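Local atomic coordinates of uncharacterized protein MJ0327 (Methanocaldococcus jannaschii DSM 2661, PDB entry 2QTD), a protein that is uncharacterized but probably binds an iron-molybdenum cofactor or a related metal cluster. Residues D14-S19 with I61-S66. Residues are numbered along the deposited sequence; the frame is centred on the assembly and turned at random. Where two conformers were deposited one is given.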
ATOM      1  N   ASP A  14       8.785 -11.966   3.001  1.00 25.35           N
ATOM      2  CA  ASP A  14       9.978 -11.466   3.713  1.00 25.47           C
ATOM      3  C   ASP A  14      10.255  -9.956   3.611  1.00 26.22           C
ATOM      4  O   ASP A  14      11.122  -9.449   4.318  1.00 27.04           O
ATOM      5  CB  ASP A  14      11.232 -12.283   3.296  1.00 24.48           C
ATOM      6  CG  ASP A  14      11.406 -12.434   1.758  1.00 30.07           C
ATOM      7  OD1 ASP A  14      10.471 -12.104   0.987  1.00 30.98           O
ATOM      8  OD2 ASP A  14      12.467 -12.940   1.321  1.00 35.95           O
ATOM      9  N   LYS A  15       9.491  -9.227   2.792  1.00 24.20           N
ATOM     10  CA  LYS A  15       9.826  -7.846   2.426  1.00 24.13           C
ATOM     11  C   LYS A  15       8.714  -7.243   1.584  1.00 22.30           C
ATOM     12  O   LYS A  15       7.857  -7.982   1.081  1.00 18.42           O
ATOM     13  CB  LYS A  15      11.152  -7.820   1.652  1.00 20.22           C
ATOM     14  CG  LYS A  15      11.171  -8.732   0.441  1.00 24.95           C
ATOM     15  CD  LYS A  15      12.392  -8.471  -0.448  1.00 26.53           C
ATOM     16  CE  LYS A  15      12.261  -9.209  -1.800  1.00 34.77           C
ATOM     17  NZ  LYS A  15      13.082  -8.547  -2.864  1.00 40.49           N
ATOM     18  N   ILE A  16       8.744  -5.911   1.425  1.00 22.11           N
ATOM     19  CA  ILE A  16       7.925  -5.214   0.454  1.00 21.06           C
ATOM     20  C   ILE A  16       8.315  -5.779  -0.910  1.00 21.73           C
ATOM     21  O   ILE A  16       9.519  -5.971  -1.188  1.00 15.59           O
ATOM     22  CB  ILE A  16       8.121  -3.665   0.534  1.00 21.55           C
ATOM     23  CG1 ILE A  16       7.672  -3.121   1.912  1.00 24.89           C
ATOM     24  CG2 ILE A  16       7.298  -2.968  -0.580  1.00 17.11           C
ATOM     25  CD1 ILE A  16       7.935  -1.611   2.133  1.00 24.93           C
ATOM     26  N   SER A  17       7.319  -6.080  -1.740  1.00 19.14           N
ATOM     27  CA  SER A  17       7.542  -6.734  -3.015  1.00 22.46           C
ATOM     28  C   SER A  17       8.095  -5.749  -4.048  1.00 21.10           C
ATOM     29  O   SER A  17       8.015  -4.533  -3.879  1.00 20.52           O
ATOM     30  CB  SER A  17       6.241  -7.304  -3.577  1.00 19.21           C
ATOM     31  OG  SER A  17       5.332  -6.225  -3.777  1.00 19.14           O
ATOM     32  N   ASN A  18       8.552  -6.322  -5.154  1.00 20.10           N
ATOM     33  CA  ASN A  18       9.080  -5.512  -6.263  0.70 20.63           C
ATOM     34  C   ASN A  18       8.016  -4.674  -6.957  1.00 20.50           C
ATOM     35  O   ASN A  18       8.335  -3.591  -7.465  1.00 21.59           O
ATOM     36  CB  ASN A  18       9.767  -6.387  -7.307  0.70 21.65           C
ATOM     37  CG  ASN A  18      11.078  -7.020  -6.813  0.70 23.76           C
ATOM     38  OD1 ASN A  18      11.604  -6.698  -5.751  0.70 34.45           O
ATOM     39  ND2 ASN A  18      11.610  -7.933  -7.615  0.70 25.56           N
ATOM     40  N   SER A  19       6.777  -5.166  -6.988  1.00 20.46           N
ATOM     41  CA  SER A  19       5.653  -4.425  -7.571  1.00 21.25           C
ATOM     42  C   SER A  19       4.326  -4.721  -6.912  1.00 21.24           C
ATOM     43  O   SER A  19       4.151  -5.710  -6.157  1.00 19.98           O
ATOM     44  CB  SER A  19       5.589  -4.704  -9.086  1.00 21.98           C
ATOM     45  OG  SER A  19       4.977  -5.922  -9.380  1.00 20.39           O
ATOM     46  N   ILE A  61       1.194   1.851  -0.658  1.00 21.36           N
ATOM     47  CA  ILE A  61       2.675   1.890  -0.614  1.00 17.93           C
ATOM     48  C   ILE A  61       3.134   0.718  -1.444  1.00 18.16           C
ATOM     49  O   ILE A  61       2.742  -0.408  -1.195  1.00 19.23           O
ATOM     50  CB  ILE A  61       3.249   1.884   0.776  1.00 19.59           C
ATOM     51  CG1 ILE A  61       2.756   3.070   1.582  1.00 19.34           C
ATOM     52  CG2 ILE A  61       4.774   1.859   0.757  1.00 20.36           C
ATOM     53  CD1 ILE A  61       3.185   2.972   3.074  1.00 21.11           C
ATOM     54  N   CYS A  62       3.931   1.027  -2.469  1.00 19.12           N
ATOM     55  CA  CYS A  62       4.551   0.028  -3.329  1.00 19.70           C
ATOM     56  C   CYS A  62       5.849   0.581  -3.936  1.00 19.61           C
ATOM     57  O   CYS A  62       6.153   1.737  -3.810  1.00 18.88           O
ATOM     58  CB  CYS A  62       3.583  -0.401  -4.433  1.00 19.97           C
ATOM     59  SG  CYS A  62       3.149   0.941  -5.618  1.00 21.76           S
ATOM     60  N   LYS A  63       6.616  -0.307  -4.544  1.00 22.08           N
ATOM     61  CA  LYS A  63       7.856   0.062  -5.201  1.00 24.13           C
ATOM     62  C   LYS A  63       7.630   0.380  -6.648  1.00 25.90           C
ATOM     63  O   LYS A  63       8.315   1.243  -7.183  1.00 33.39           O
ATOM     64  CB  LYS A  63       8.888  -1.037  -5.065  1.00 22.05           C
ATOM     65  CG  LYS A  63       9.413  -1.263  -3.674  1.00 25.75           C
ATOM     66  CD  LYS A  63      10.572  -2.227  -3.722  1.00 24.51           C
ATOM     67  CE  LYS A  63      11.132  -2.623  -2.371  1.00 28.94           C
ATOM     68  NZ  LYS A  63      12.347  -3.478  -2.550  1.00 30.77           N
ATOM     69  N   ASN A  64       6.767  -0.381  -7.301  1.00 23.22           N
ATOM     70  CA  ASN A  64       6.422  -0.213  -8.729  1.00 24.68           C
ATOM     71  C   ASN A  64       4.980  -0.560  -8.893  1.00 23.84           C
ATOM     72  O   ASN A  64       4.452  -1.323  -8.095  1.00 23.80           O
ATOM     73  CB  ASN A  64       7.179  -1.168  -9.624  1.00 27.55           C
ATOM     74  CG  ASN A  64       8.617  -0.800  -9.806  1.00 29.30           C
ATOM     75  OD1 ASN A  64       8.936   0.207 -10.446  1.00 31.89           O
ATOM     76  ND2 ASN A  64       9.507  -1.627  -9.269  1.00 39.53           N
ATOM     77  N   ILE A  65       4.352  -0.030  -9.939  1.00 24.62           N
ATOM     78  CA  ILE A  65       2.912  -0.242 -10.203  1.00 23.43           C
ATOM     79  C   ILE A  65       2.770  -0.098 -11.727  1.00 23.70           C
ATOM     80  O   ILE A  65       3.542   0.634 -12.357  1.00 22.53           O
ATOM     81  CB  ILE A  65       1.995   0.720  -9.389  1.00 25.18           C
ATOM     82  CG1 ILE A  65       0.487   0.368  -9.512  1.00 18.62           C
ATOM     83  CG2 ILE A  65       2.306   2.218  -9.714  1.00 21.12           C
ATOM     84  CD1 ILE A  65      -0.311   1.067  -8.461  1.00 25.36           C
ATOM     85  N   SER A  66       1.824  -0.837 -12.300  1.00 22.84           N
ATOM     86  CA  SER A  66       1.601  -0.851 -13.747  1.00 23.61           C
ATOM     87  C   SER A  66       0.836   0.403 -14.147  1.00 24.28           C
ATOM     88  O   SER A  66       0.122   1.007 -13.342  1.00 21.40           O
ATOM     89  CB  SER A  66       0.815  -2.109 -14.184  1.00 22.60           C
ATOM     90  OG  SER A  66      -0.538  -2.057 -13.780  1.00 22.66           O
TER
HETATM   91  O   HOH W   1      11.394  -6.116  -2.994  1.00 36.96           O
HETATM   92  O   HOH W   2       5.880  -3.103  -4.713  1.00 20.13           O
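The oxygen of water 1 joins K63 to the facing loop through three hydrogen bonds: it accepts from NZ of K63 at 2.8 Å and from NZ of K15, and it donates to the backbone O of I16 at 2.6 Å; in the modelled conformer of N18 it also donates to OD1. The two lysine ends lie 5.1 Å apart, NZ to NZ for K15 and K63, and a salt bridge from K63 to D85 probably eases their like charges. With CG anti to its own carbonyl carbon (chi1 -68°) and the chain extended beyond, K63 runs alongside the backbone of the loop; its CD lies 3.4 Å from O of S17, and its CG meets the CG2 branch of I16. In this ribonuclease H-like fold, residues 14-19 belong to the loop after the central strand 5-11, and residues 61-66 take in the last two residues of the parallel neighbouring strand 59-62 and the turn after it, where water 2 links O of S17 to N of K63. Were K63 cut back to an alanine, D85 would probably lose its salt-bridge partner, water 1 one of its donors and CG2 of I16 its packing against CG. Farther along, N64 bonds directly: its ND2 gives a hydrogen to O of N18 at 2.9 Å, nearly straight at 163°, with that oxygen close to the amide plane of N64. Beside it, CA of S19 makes a C-H...O contact of 3.4 Å with O of N64.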